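Urea carboxylase (Thermus thermophilus, PDB 3OEP) is of unknown function but resembles a fused KipI-KipA pair built from cyclophilin-like domains, and is probably not an allophanate hydrolase. Local coordinates at residues A27-P32 and R239-H244; E101-L106 and P131-P136; A105-P110 and V150-V155; L245-S250 and P344-A349; G402-A407 and A467-V472. All coordinates share one frame; numbering follows the deposited sequence.

Contact 1. Residues A27-P32 and R239-H244; sequences ALLRAP and RFLGGH
L29 sets its CD1 methyl over the face of the H244 imidazole. The CD1 carbon of L29 stands 3.8 Å from the centroid of the H244 ring and only 9° from the ring normal, a CH-pi contact in which the methyl sits over the middle of the face and meets all five ring atoms at similar range. The histidine reaches this pose from the opposite direction, with its CG lodged between its backbone N and carbonyl carbon (chi1 71°), the crowded position. The other branch of the leucine serves a second partner: CD2 of L29 lies 4.0 Å from CD2 of L241, the two side chains running past each other in opposite senses. By using both branches, this leucine at the last turn of helix 15-30 joins the KipI-like N-terminal half of the chain to the loop between strand 233-235 and helix 255-264 in the KipA-like half. Just beyond the helix, the rigid ring of P32 slants across L241, and CG of P32 comes 3.9 Å from CD1 of L241. With an alanine in place of H244 the flat surface would be gone, and CD1 of L29 would probably be left over a gap, free to turn. The loop is also held by D38, whose OD1 accepts a hydrogen bond from the backbone N of G243, and by backbone bonding between L241 and L37.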
# COMPACT_ATOMS: atom_id res chain seq x y z
N ALA A 27 14.15 -11.10 13.81
CA ALA A 27 15.21 -10.49 14.62
C ALA A 27 15.32 -8.98 14.36
O ALA A 27 15.51 -8.20 15.30
CB ALA A 27 16.55 -11.18 14.36
N LEU A 28 15.20 -8.58 13.10
CA LEU A 28 15.23 -7.16 12.74
C LEU A 28 14.02 -6.42 13.28
O LEU A 28 14.16 -5.32 13.81
CB LEU A 28 15.30 -6.97 11.23
CG LEU A 28 16.64 -7.27 10.55
CD1 LEU A 28 16.47 -7.33 9.04
CD2 LEU A 28 17.70 -6.23 10.94
N LEU A 29 12.84 -7.01 13.14
CA LEU A 29 11.59 -6.35 13.54
C LEU A 29 11.48 -6.23 15.08
O LEU A 29 10.83 -5.32 15.60
CB LEU A 29 10.37 -7.08 12.95
CG LEU A 29 10.28 -6.99 11.41
CD1 LEU A 29 9.35 -8.04 10.83
CD2 LEU A 29 9.86 -5.58 10.98
N ARG A 30 12.14 -7.15 15.78
CA ARG A 30 12.24 -7.12 17.24
C ARG A 30 13.05 -5.92 17.73
O ARG A 30 12.73 -5.33 18.76
CB ARG A 30 12.90 -8.43 17.70
CG ARG A 30 12.82 -8.75 19.18
CD ARG A 30 13.44 -10.12 19.42
NE ARG A 30 12.66 -11.16 18.73
CZ ARG A 30 13.17 -12.18 18.03
NH1 ARG A 30 14.48 -12.36 17.89
NH2 ARG A 30 12.33 -13.04 17.46
N ALA A 31 14.09 -5.56 16.98
CA ALA A 31 15.00 -4.48 17.35
C ALA A 31 15.50 -3.76 16.10
O ALA A 31 16.66 -3.89 15.72
CB ALA A 31 16.17 -5.05 18.14
N PRO A 32 14.60 -3.00 15.44
CA PRO A 32 14.94 -2.41 14.15
C PRO A 32 15.99 -1.31 14.27
O PRO A 32 15.82 -0.40 15.07
CB PRO A 32 13.61 -1.83 13.66
CG PRO A 32 12.81 -1.62 14.89
CD PRO A 32 13.22 -2.71 15.84
N ARG A 239 3.56 4.63 7.01
CA ARG A 239 3.57 3.54 7.96
C ARG A 239 4.75 2.65 7.62
O ARG A 239 4.85 2.15 6.50
CB ARG A 239 2.27 2.74 7.91
CG ARG A 239 2.19 1.64 8.95
CD ARG A 239 0.77 1.09 9.13
NE ARG A 239 -0.12 2.07 9.76
CZ ARG A 239 -1.02 2.84 9.15
NH1 ARG A 239 -1.22 2.78 7.83
NH2 ARG A 239 -1.73 3.69 9.87
N PHE A 240 5.63 2.45 8.59
CA PHE A 240 6.85 1.69 8.40
C PHE A 240 6.84 0.38 9.17
O PHE A 240 6.08 0.22 10.13
CB PHE A 240 8.05 2.55 8.81
CG PHE A 240 8.19 3.79 7.99
CD1 PHE A 240 7.59 4.97 8.39
CD2 PHE A 240 8.87 3.76 6.79
CE1 PHE A 240 7.70 6.12 7.61
CE2 PHE A 240 8.99 4.90 6.01
CZ PHE A 240 8.40 6.08 6.42
N LEU A 241 7.66 -0.56 8.72
CA LEU A 241 7.86 -1.86 9.38
C LEU A 241 6.56 -2.67 9.46
O LEU A 241 6.38 -3.48 10.37
CB LEU A 241 8.48 -1.67 10.77
CG LEU A 241 9.84 -0.95 10.78
CD1 LEU A 241 10.23 -0.56 12.20
CD2 LEU A 241 10.92 -1.79 10.13
N GLY A 242 5.67 -2.46 8.48
CA GLY A 242 4.39 -3.17 8.43
C GLY A 242 4.18 -4.04 7.21
O GLY A 242 3.14 -4.69 7.08
N GLY A 243 5.15 -4.07 6.30
CA GLY A 243 5.02 -4.84 5.06
C GLY A 243 4.84 -6.33 5.27
O GLY A 243 4.18 -7.00 4.48
N HIS A 244 5.42 -6.85 6.35
CA HIS A 244 5.29 -8.27 6.68
C HIS A 244 3.85 -8.66 7.05
O HIS A 244 3.54 -9.85 7.14
CB HIS A 244 6.27 -8.65 7.81
CG HIS A 244 5.92 -8.09 9.15
ND1 HIS A 244 6.07 -6.75 9.47
CD2 HIS A 244 5.43 -8.69 10.26
CE1 HIS A 244 5.68 -6.55 10.72
NE2 HIS A 244 5.30 -7.71 11.23

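Contact 2. Residues E101-L106 and P131-P136; sequences EAVKAL and PALRLP
Apolar contacts carry this junction, with V103 and L106 of helix 100-108 meeting A132 and L133 across it. CG anti to its backbone N (chi1 -176°) extends L133 toward the helix, where its branches take different neighbours. Its CD1 lies 3.9 Å from CG1 of V103, the two side chains crossing at about a right angle, while CD2 of L133 settles 4.1 Å from CB of L106 and close to the main chain there. L106 in turn extends CD1 to within 3.7 Å of CB of A132, where a small residue lets the leucine come in near the backbone. No polar bond joins the two segments; those nearby lie within one segment or run to outside residues. K104 points from a different side of the helix, and its NZ forms a salt bridge of 2.7 Å with OE2 of E101, reached on the syn side but 30° out of the carboxylate plane; E199 is a second anionic partner of that lysine. In the other segment, N of R134 bonds to O of P131 at 3.2 Å and closes the short turn. L133 also touches V92 and L96 of helix 89-96, so the arrangement is a 3-10 turn with its leucine inserted against two helices of the KipI-like half.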
# COMPACT_ATOMS: atom_id res chain seq x y z
N GLU A 101 -16.69 -34.70 -0.96
CA GLU A 101 -16.14 -35.02 0.34
C GLU A 101 -14.63 -35.27 0.28
O GLU A 101 -13.91 -34.96 1.23
CB GLU A 101 -16.86 -36.22 0.96
CG GLU A 101 -18.32 -35.91 1.35
CD GLU A 101 -18.44 -34.82 2.42
OE1 GLU A 101 -17.72 -34.89 3.44
OE2 GLU A 101 -19.27 -33.90 2.24
N ALA A 102 -14.15 -35.83 -0.83
CA ALA A 102 -12.72 -36.06 -1.01
C ALA A 102 -11.95 -34.74 -1.06
O ALA A 102 -10.88 -34.63 -0.49
CB ALA A 102 -12.45 -36.89 -2.26
N VAL A 103 -12.51 -33.75 -1.76
CA VAL A 103 -11.92 -32.41 -1.79
C VAL A 103 -11.81 -31.82 -0.38
O VAL A 103 -10.76 -31.32 0.02
CB VAL A 103 -12.71 -31.43 -2.68
CG1 VAL A 103 -12.20 -30.00 -2.48
CG2 VAL A 103 -12.59 -31.85 -4.13
N LYS A 104 -12.91 -31.87 0.37
CA LYS A 104 -12.91 -31.36 1.74
C LYS A 104 -11.87 -32.05 2.61
O LYS A 104 -11.14 -31.40 3.36
CB LYS A 104 -14.28 -31.55 2.38
CG LYS A 104 -15.41 -30.78 1.76
CD LYS A 104 -16.66 -31.03 2.60
CE LYS A 104 -17.95 -30.81 1.87
NZ LYS A 104 -19.05 -31.22 2.78
N ALA A 105 -11.80 -33.37 2.51
CA ALA A 105 -10.85 -34.13 3.32
C ALA A 105 -9.40 -33.80 2.97
O ALA A 105 -8.57 -33.61 3.86
CB ALA A 105 -11.12 -35.63 3.18
N LEU A 106 -9.11 -33.72 1.67
CA LEU A 106 -7.77 -33.34 1.21
C LEU A 106 -7.38 -31.96 1.71
O LEU A 106 -6.25 -31.74 2.14
CB LEU A 106 -7.67 -33.40 -0.32
CG LEU A 106 -7.53 -34.80 -0.93
CD1 LEU A 106 -7.82 -34.78 -2.43
CD2 LEU A 106 -6.14 -35.39 -0.67
N PRO A 131 -1.03 -33.04 -3.19
CA PRO A 131 -0.92 -33.17 -4.64
C PRO A 131 -2.25 -33.36 -5.39
O PRO A 131 -2.47 -32.71 -6.41
CB PRO A 131 -0.03 -34.40 -4.81
CG PRO A 131 0.86 -34.35 -3.61
CD PRO A 131 -0.01 -33.84 -2.49
N ALA A 132 -3.12 -34.21 -4.86
CA ALA A 132 -4.41 -34.51 -5.51
C ALA A 132 -5.35 -33.31 -5.59
O ALA A 132 -6.28 -33.32 -6.39
CB ALA A 132 -5.11 -35.67 -4.79
N LEU A 133 -5.12 -32.28 -4.77
CA LEU A 133 -5.98 -31.09 -4.74
C LEU A 133 -5.37 -29.89 -5.48
O LEU A 133 -5.94 -28.81 -5.49
CB LEU A 133 -6.30 -30.74 -3.28
CG LEU A 133 -7.27 -29.59 -3.00
CD1 LEU A 133 -8.57 -29.72 -3.80
CD2 LEU A 133 -7.57 -29.50 -1.50
N ARG A 134 -4.22 -30.09 -6.13
CA ARG A 134 -3.56 -28.99 -6.82
C ARG A 134 -4.17 -28.72 -8.19
O ARG A 134 -4.18 -29.59 -9.06
CB ARG A 134 -2.06 -29.27 -6.95
CG ARG A 134 -1.38 -29.36 -5.61
CD ARG A 134 0.11 -29.58 -5.71
NE ARG A 134 0.66 -29.91 -4.40
CZ ARG A 134 1.90 -30.31 -4.18
NH1 ARG A 134 2.77 -30.42 -5.19
NH2 ARG A 134 2.28 -30.60 -2.94
N LEU A 135 -4.67 -27.51 -8.39
CA LEU A 135 -5.14 -27.11 -9.71
C LEU A 135 -4.93 -25.62 -9.94
O LEU A 135 -4.89 -24.84 -8.98
CB LEU A 135 -6.60 -27.52 -9.92
CG LEU A 135 -7.71 -26.56 -9.51
CD1 LEU A 135 -9.08 -27.08 -9.97
CD2 LEU A 135 -7.67 -26.36 -8.00
N PRO A 136 -4.79 -25.23 -11.21
CA PRO A 136 -4.46 -23.84 -11.51
C PRO A 136 -5.56 -22.86 -11.13
O PRO A 136 -6.74 -23.23 -11.03
CB PRO A 136 -4.26 -23.84 -13.04
CG PRO A 136 -4.04 -25.24 -13.41
CD PRO A 136 -4.79 -26.07 -12.42

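Contact 3. Residues A105-P110 and V150-V155; sequences ALHQKP and VAVAGV
H107 sets CE1, NE2 and CD2 of its imidazole obliquely against one methyl each of V150 and V152, two valines set two residues apart on strand 149-153. CE1 of H107 approaches CG1 of V150 to 3.5 Å, and CD2 of H107 comes 3.7 Å from CG1 of V152. NE2, between those two carbons, is near both methyls. The histidine gets this far because CG is anti to its backbone N (chi1 -170°), extending the ring from helix 100-108 toward the sheet. Branched valines suit the other side: each offers one methyl to the ring, while A151 between them points away.

A second shell fixes how the imidazole is turned. Its two nitrogens are buried, and both are satisfied: ND1 is hydrogen-bonded to the hydroxyl of Y84, and NE2 to OG1 of T157, which also bonds to the carbonyl O of A151. One ring thus ties a loop tyrosine to the strand next to the valines, and bonds on both its nitrogens would hinder a flip of the ring. Put a leucine there and the hydroxyls of Y84 and T157 would probably lose a buried partner.

F197 meets the histidine with ring planes at about 45° and also touches V150, while L171 packs on both H107 and V152. The helix 100-108 accordingly lies against a sheet in which strand 149-153 runs between strands 156-159 and 169-174, with strand 194-199 contributing F197 to the same apolar layer.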
# COMPACT_ATOMS: atom_id res chain seq x y z
N ALA A 105 -11.80 -33.37 2.51
CA ALA A 105 -10.85 -34.13 3.32
C ALA A 105 -9.40 -33.80 2.97
O ALA A 105 -8.57 -33.61 3.86
CB ALA A 105 -11.12 -35.63 3.18
N LEU A 106 -9.11 -33.72 1.67
CA LEU A 106 -7.77 -33.34 1.21
C LEU A 106 -7.38 -31.96 1.71
O LEU A 106 -6.25 -31.74 2.14
CB LEU A 106 -7.67 -33.40 -0.32
CG LEU A 106 -7.53 -34.80 -0.93
CD1 LEU A 106 -7.82 -34.78 -2.43
CD2 LEU A 106 -6.14 -35.39 -0.67
N HIS A 107 -8.32 -31.02 1.65
CA HIS A 107 -8.02 -29.66 2.10
C HIS A 107 -7.66 -29.60 3.59
O HIS A 107 -6.78 -28.85 3.98
CB HIS A 107 -9.16 -28.69 1.81
CG HIS A 107 -8.77 -27.26 2.04
ND1 HIS A 107 -9.22 -26.53 3.13
CD2 HIS A 107 -7.91 -26.46 1.38
CE1 HIS A 107 -8.68 -25.32 3.08
NE2 HIS A 107 -7.87 -25.26 2.04
N GLN A 108 -8.33 -30.42 4.41
CA GLN A 108 -8.09 -30.44 5.85
C GLN A 108 -6.87 -31.26 6.27
O GLN A 108 -6.44 -31.16 7.40
CB GLN A 108 -9.30 -31.00 6.58
CG GLN A 108 -10.54 -30.15 6.48
CD GLN A 108 -11.76 -30.88 6.97
OE1 GLN A 108 -12.00 -30.97 8.17
NE2 GLN A 108 -12.54 -31.40 6.03
N LYS A 109 -6.35 -32.09 5.36
CA LYS A 109 -5.30 -33.04 5.74
C LYS A 109 -3.97 -32.43 6.22
O LYS A 109 -3.46 -32.82 7.26
CB LYS A 109 -5.06 -34.06 4.61
CG LYS A 109 -4.18 -35.23 5.01
CD LYS A 109 -4.19 -36.31 3.93
CE LYS A 109 -3.33 -37.51 4.32
NZ LYS A 109 -1.88 -37.24 4.14
N PRO A 110 -3.39 -31.47 5.46
CA PRO A 110 -2.07 -30.99 5.86
C PRO A 110 -2.02 -30.15 7.12
O PRO A 110 -3.01 -29.52 7.50
CB PRO A 110 -1.63 -30.11 4.67
CG PRO A 110 -2.51 -30.48 3.55
CD PRO A 110 -3.81 -30.87 4.18
N VAL A 150 -12.14 -19.06 1.52
CA VAL A 150 -11.02 -19.99 1.60
C VAL A 150 -10.83 -20.59 0.20
O VAL A 150 -11.78 -21.12 -0.39
CB VAL A 150 -11.31 -21.11 2.62
CG1 VAL A 150 -10.23 -22.20 2.56
CG2 VAL A 150 -11.43 -20.53 4.04
N ALA A 151 -9.60 -20.53 -0.31
CA ALA A 151 -9.35 -20.79 -1.72
C ALA A 151 -8.06 -21.54 -1.97
O ALA A 151 -7.15 -21.53 -1.13
CB ALA A 151 -9.35 -19.48 -2.50
N VAL A 152 -7.98 -22.21 -3.12
CA VAL A 152 -6.76 -22.93 -3.50
C VAL A 152 -6.31 -22.59 -4.92
O VAL A 152 -7.12 -22.34 -5.82
CB VAL A 152 -6.91 -24.47 -3.37
CG1 VAL A 152 -7.18 -24.88 -1.92
CG2 VAL A 152 -8.00 -25.01 -4.30
N ALA A 153 -5.00 -22.60 -5.10
CA ALA A 153 -4.40 -22.50 -6.43
C ALA A 153 -3.05 -23.18 -6.36
O ALA A 153 -2.18 -22.78 -5.58
CB ALA A 153 -4.27 -21.06 -6.85
N GLY A 154 -2.89 -24.23 -7.16
CA GLY A 154 -1.69 -25.05 -7.15
C GLY A 154 -1.39 -25.57 -5.75
O GLY A 154 -2.27 -26.08 -5.07
N VAL A 155 -0.13 -25.40 -5.33
CA VAL A 155 0.33 -25.89 -4.02
C VAL A 155 -0.11 -25.00 -2.85
O VAL A 155 0.17 -25.32 -1.69
CB VAL A 155 1.87 -26.05 -4.03
CG1 VAL A 155 2.55 -24.69 -3.97
CG2 VAL A 155 2.34 -26.96 -2.88

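Contact 4. Residues L245-S250 and P344-A349; sequences LGLARS and PFLGSA
The carbonyl oxygen of F345, the residue whose ring approaches L247, is gripped by two donors: NE of R239, and, weakly, the backbone N of S348 at 3.3 Å. The reverse bond is shorter, N of F345 giving its hydrogen to O of S348 at 2.8 Å. Together the pair closes a type I' turn with L346 and G347 at its corners. Both corner residues have positive phi, which comes easily to G347; a side chain there would press on the carbonyl O of L346. L346 is the less usual occupant, and the turn lifts its side chain toward the segment 245-250.

There it meets L247. CD1 of L346 lies 3.6 Å from CD1 of L247, a tight methyl contact in which the two side chains cross at about a right angle. CD1 of L245 adds a looser touch at 4.3 Å from the same methyl of L346. Within the turn, CG of L346 rests 3.8 Å above the F345 ring plane, displaced toward the rim. The ring in its turn reaches L247, its CE2 being 4.4 Å from CD1 of that leucine, so CD1 of L247 meets two residues of the turn.

G246, between the two leucines, has a backbone shape in which a side chain would collide with the carbonyl O of L245. Further along, R249 forms a salt bridge with E49 of the N-terminal half. Two irregular loops of the KipA-like half meet here, one shaped by the tight two-residue type I' turn familiar from beta hairpins, closed by bonds in both directions between F345 and S348.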
# COMPACT_ATOMS: atom_id res chain seq x y z
N LEU A 245 3.00 -7.67 7.28
CA LEU A 245 1.59 -7.89 7.58
C LEU A 245 0.68 -7.51 6.42
O LEU A 245 -0.54 -7.66 6.52
CB LEU A 245 1.18 -7.06 8.80
CG LEU A 245 1.97 -7.33 10.08
CD1 LEU A 245 1.65 -6.24 11.11
CD2 LEU A 245 1.68 -8.72 10.61
N GLY A 246 1.26 -6.99 5.34
CA GLY A 246 0.47 -6.50 4.21
C GLY A 246 0.11 -5.03 4.26
O GLY A 246 -0.70 -4.58 3.46
N LEU A 247 0.70 -4.28 5.19
CA LEU A 247 0.37 -2.88 5.36
C LEU A 247 1.25 -2.02 4.46
O LEU A 247 2.48 -2.09 4.53
CB LEU A 247 0.53 -2.47 6.82
CG LEU A 247 -0.43 -3.16 7.78
CD1 LEU A 247 0.01 -2.94 9.22
CD2 LEU A 247 -1.86 -2.70 7.55
N ALA A 248 0.61 -1.22 3.61
CA ALA A 248 1.32 -0.37 2.65
C ALA A 248 2.06 0.76 3.35
O ALA A 248 1.74 1.13 4.48
CB ALA A 248 0.33 0.21 1.64
N ARG A 249 3.06 1.31 2.67
CA ARG A 249 3.80 2.47 3.15
C ARG A 249 2.85 3.65 3.35
O ARG A 249 2.92 4.35 4.36
CB ARG A 249 4.88 2.85 2.14
CG ARG A 249 5.66 4.12 2.47
CD ARG A 249 6.30 4.08 3.84
NE ARG A 249 6.83 2.76 4.14
CZ ARG A 249 7.91 2.22 3.58
NH1 ARG A 249 8.61 2.88 2.66
NH2 ARG A 249 8.28 0.99 3.93
N SER A 250 1.98 3.87 2.37
CA SER A 250 1.06 5.00 2.38
C SER A 250 1.86 6.31 2.51
O SER A 250 2.96 6.41 1.97
CB SER A 250 0.01 4.83 3.48
OG SER A 250 -0.99 5.84 3.42
N PRO A 344 -2.85 7.27 15.90
CA PRO A 344 -2.04 6.36 15.10
C PRO A 344 -2.54 4.92 15.14
O PRO A 344 -3.21 4.50 16.09
CB PRO A 344 -0.67 6.44 15.77
CG PRO A 344 -1.01 6.66 17.22
CD PRO A 344 -2.20 7.59 17.19
N PHE A 345 -2.20 4.17 14.09
CA PHE A 345 -2.37 2.72 14.07
C PHE A 345 -1.04 2.13 13.62
O PHE A 345 -0.55 2.44 12.54
CB PHE A 345 -3.48 2.31 13.11
CG PHE A 345 -3.63 0.81 12.95
CD1 PHE A 345 -4.33 0.07 13.89
CD2 PHE A 345 -3.06 0.16 11.87
CE1 PHE A 345 -4.47 -1.31 13.74
CE2 PHE A 345 -3.19 -1.21 11.71
CZ PHE A 345 -3.89 -1.95 12.65
N LEU A 346 -0.45 1.30 14.48
CA LEU A 346 0.88 0.72 14.27
C LEU A 346 1.91 1.75 13.80
O LEU A 346 2.60 1.56 12.80
CB LEU A 346 0.79 -0.48 13.31
CG LEU A 346 -0.09 -1.64 13.81
CD1 LEU A 346 -0.17 -2.76 12.78
CD2 LEU A 346 0.42 -2.20 15.14
N GLY A 347 2.00 2.84 14.56
CA GLY A 347 3.05 3.84 14.38
C GLY A 347 2.75 4.99 13.44
O GLY A 347 3.55 5.93 13.33
N SER A 348 1.60 4.95 12.76
CA SER A 348 1.30 5.95 11.74
C SER A 348 -0.17 6.35 11.72
O SER A 348 -1.06 5.54 11.98
CB SER A 348 1.70 5.42 10.37
OG SER A 348 1.29 6.27 9.32
N ALA A 349 -0.40 7.62 11.39
CA ALA A 349 -1.74 8.16 11.19
C ALA A 349 -2.19 8.06 9.73
O ALA A 349 -3.30 8.50 9.38
CB ALA A 349 -1.79 9.62 11.64

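Contact 5. Residues G402-A407 and A467-V472; sequences GEAFRA and AKPALV
In the C-terminal, cyclophilin-like part of the KipA-like half, helix 402-408 packs against the sheet through the strand 467-472. Two successive residues on each side do the work. CB of A404 lies 3.7 Å from CB of P469, and CG of the proline ring is close behind at 3.9 Å. The small alanine lets the helix come near, with the CA atoms of A404 and P469 just 6.5 Å apart, and the proline offers a compact hydrocarbon face. P469 has a helix-like psi of -19°, which breaks the regular extended run, and it and the following A470 both direct their CB toward the helix; ordinarily neighbours on a strand face opposite ways. A470 is met by F405, whose CG, anti to its backbone N (chi1 -162°), carries the ring out beside the strand. CD2 of F405 is 4.4 Å from CB of A470, a loose and oblique approach of the ring.

L394 of strand 390-396 touches both F405 and A470 and so joins their patch, while V430, in a loop, borders A404, and V447 of strand 444-447 reaches P469. Strand 467-472 is flanked in its sheet by 390-396 and 444-447; the helix packs on 467-472 through A404 and F405 and touches 390-396 through F405 on L394.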
# COMPACT_ATOMS: atom_id res chain seq x y z
N GLY A 402 17.38 -7.88 -20.08
CA GLY A 402 17.89 -6.87 -20.99
C GLY A 402 16.87 -6.41 -22.01
O GLY A 402 16.74 -5.21 -22.27
N GLU A 403 16.13 -7.36 -22.58
CA GLU A 403 15.12 -7.01 -23.60
C GLU A 403 13.97 -6.18 -23.04
O GLU A 403 13.40 -5.33 -23.75
CB GLU A 403 14.60 -8.26 -24.31
CG GLU A 403 15.63 -8.92 -25.23
CD GLU A 403 16.20 -7.97 -26.28
OE1 GLU A 403 15.43 -7.16 -26.85
OE2 GLU A 403 17.42 -8.03 -26.53
N ALA A 404 13.61 -6.41 -21.78
CA ALA A 404 12.60 -5.61 -21.11
C ALA A 404 13.11 -4.20 -20.88
O ALA A 404 12.42 -3.23 -21.14
CB ALA A 404 12.19 -6.26 -19.78
N PHE A 405 14.35 -4.08 -20.39
CA PHE A 405 14.95 -2.77 -20.14
C PHE A 405 15.06 -1.97 -21.45
O PHE A 405 14.75 -0.78 -21.50
CB PHE A 405 16.33 -2.94 -19.49
CG PHE A 405 16.84 -1.70 -18.80
CD1 PHE A 405 17.70 -0.83 -19.46
CD2 PHE A 405 16.48 -1.42 -17.49
CE1 PHE A 405 18.17 0.31 -18.83
CE2 PHE A 405 16.96 -0.28 -16.84
CZ PHE A 405 17.81 0.59 -17.52
N ARG A 406 15.46 -2.66 -22.51
CA ARG A 406 15.59 -2.07 -23.83
C ARG A 406 14.24 -1.56 -24.33
O ARG A 406 14.13 -0.44 -24.81
CB ARG A 406 16.17 -3.09 -24.80
CG ARG A 406 16.59 -2.54 -26.14
CD ARG A 406 17.25 -3.62 -26.97
NE ARG A 406 17.44 -3.19 -28.35
CZ ARG A 406 18.42 -2.40 -28.78
NH1 ARG A 406 18.47 -2.07 -30.07
NH2 ARG A 406 19.36 -1.94 -27.95
N ALA A 407 13.21 -2.40 -24.20
CA ALA A 407 11.84 -2.04 -24.60
C ALA A 407 11.31 -0.81 -23.86
O ALA A 407 10.69 0.08 -24.46
CB ALA A 407 10.90 -3.21 -24.38
N ALA A 467 6.52 -9.88 -12.70
CA ALA A 467 7.92 -9.49 -12.81
C ALA A 467 8.10 -7.99 -12.71
O ALA A 467 7.28 -7.20 -13.20
CB ALA A 467 8.49 -9.98 -14.14
N LYS A 468 9.19 -7.60 -12.04
CA LYS A 468 9.63 -6.22 -12.00
C LYS A 468 11.02 -6.14 -12.65
O LYS A 468 12.03 -6.30 -11.97
CB LYS A 468 9.67 -5.71 -10.55
CG LYS A 468 8.28 -5.44 -9.94
CD LYS A 468 7.66 -6.69 -9.33
CE LYS A 468 6.22 -6.45 -8.84
NZ LYS A 468 5.43 -7.70 -8.53
N PRO A 469 11.06 -5.93 -13.98
CA PRO A 469 12.38 -5.89 -14.64
C PRO A 469 13.17 -4.61 -14.36
O PRO A 469 14.39 -4.58 -14.54
CB PRO A 469 12.04 -6.01 -16.13
CG PRO A 469 10.63 -5.53 -16.23
CD PRO A 469 9.97 -5.98 -14.96
N ALA A 470 12.47 -3.56 -13.93
CA ALA A 470 13.09 -2.28 -13.66
C ALA A 470 12.43 -1.61 -12.46
O ALA A 470 11.36 -2.02 -12.01
CB ALA A 470 12.99 -1.39 -14.89
N LEU A 471 13.11 -0.58 -11.96
CA LEU A 471 12.63 0.28 -10.90
C LEU A 471 12.80 1.72 -11.33
O LEU A 471 13.84 2.08 -11.88
CB LEU A 471 13.45 0.09 -9.62
CG LEU A 471 13.75 -1.32 -9.11
CD1 LEU A 471 14.72 -1.26 -7.94
CD2 LEU A 471 12.46 -2.00 -8.72
N VAL A 472 11.81 2.56 -11.07
CA VAL A 472 12.00 4.00 -11.23
C VAL A 472 12.88 4.51 -10.09
O VAL A 472 12.66 4.18 -8.92
CB VAL A 472 10.67 4.77 -11.24
CG1 VAL A 472 10.91 6.28 -11.25
CG2 VAL A 472 9.83 4.34 -12.45

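Contacts 3 and 5 are buried helix-to-strand packings in two similarly ordered seven-stranded sheets, one in each half of the chain, yet contact 3 centres on a polar ring with hydrogen-bonded nitrogens and contact 5 is wholly apolar. Contact 2 shares helix 100-108 with contact 3; their centres are 6 Å apart, and it packs a 3-10 turn on that helix nearer the surface. Contact 1 is a surface contact across the two halves, using a CH-pi pair. It adjoins contact 4, 11 Å away between centres, through R239, which bonds to F345 and R249. Contact 4, partly buried, joins irregular loops instead of regular elements.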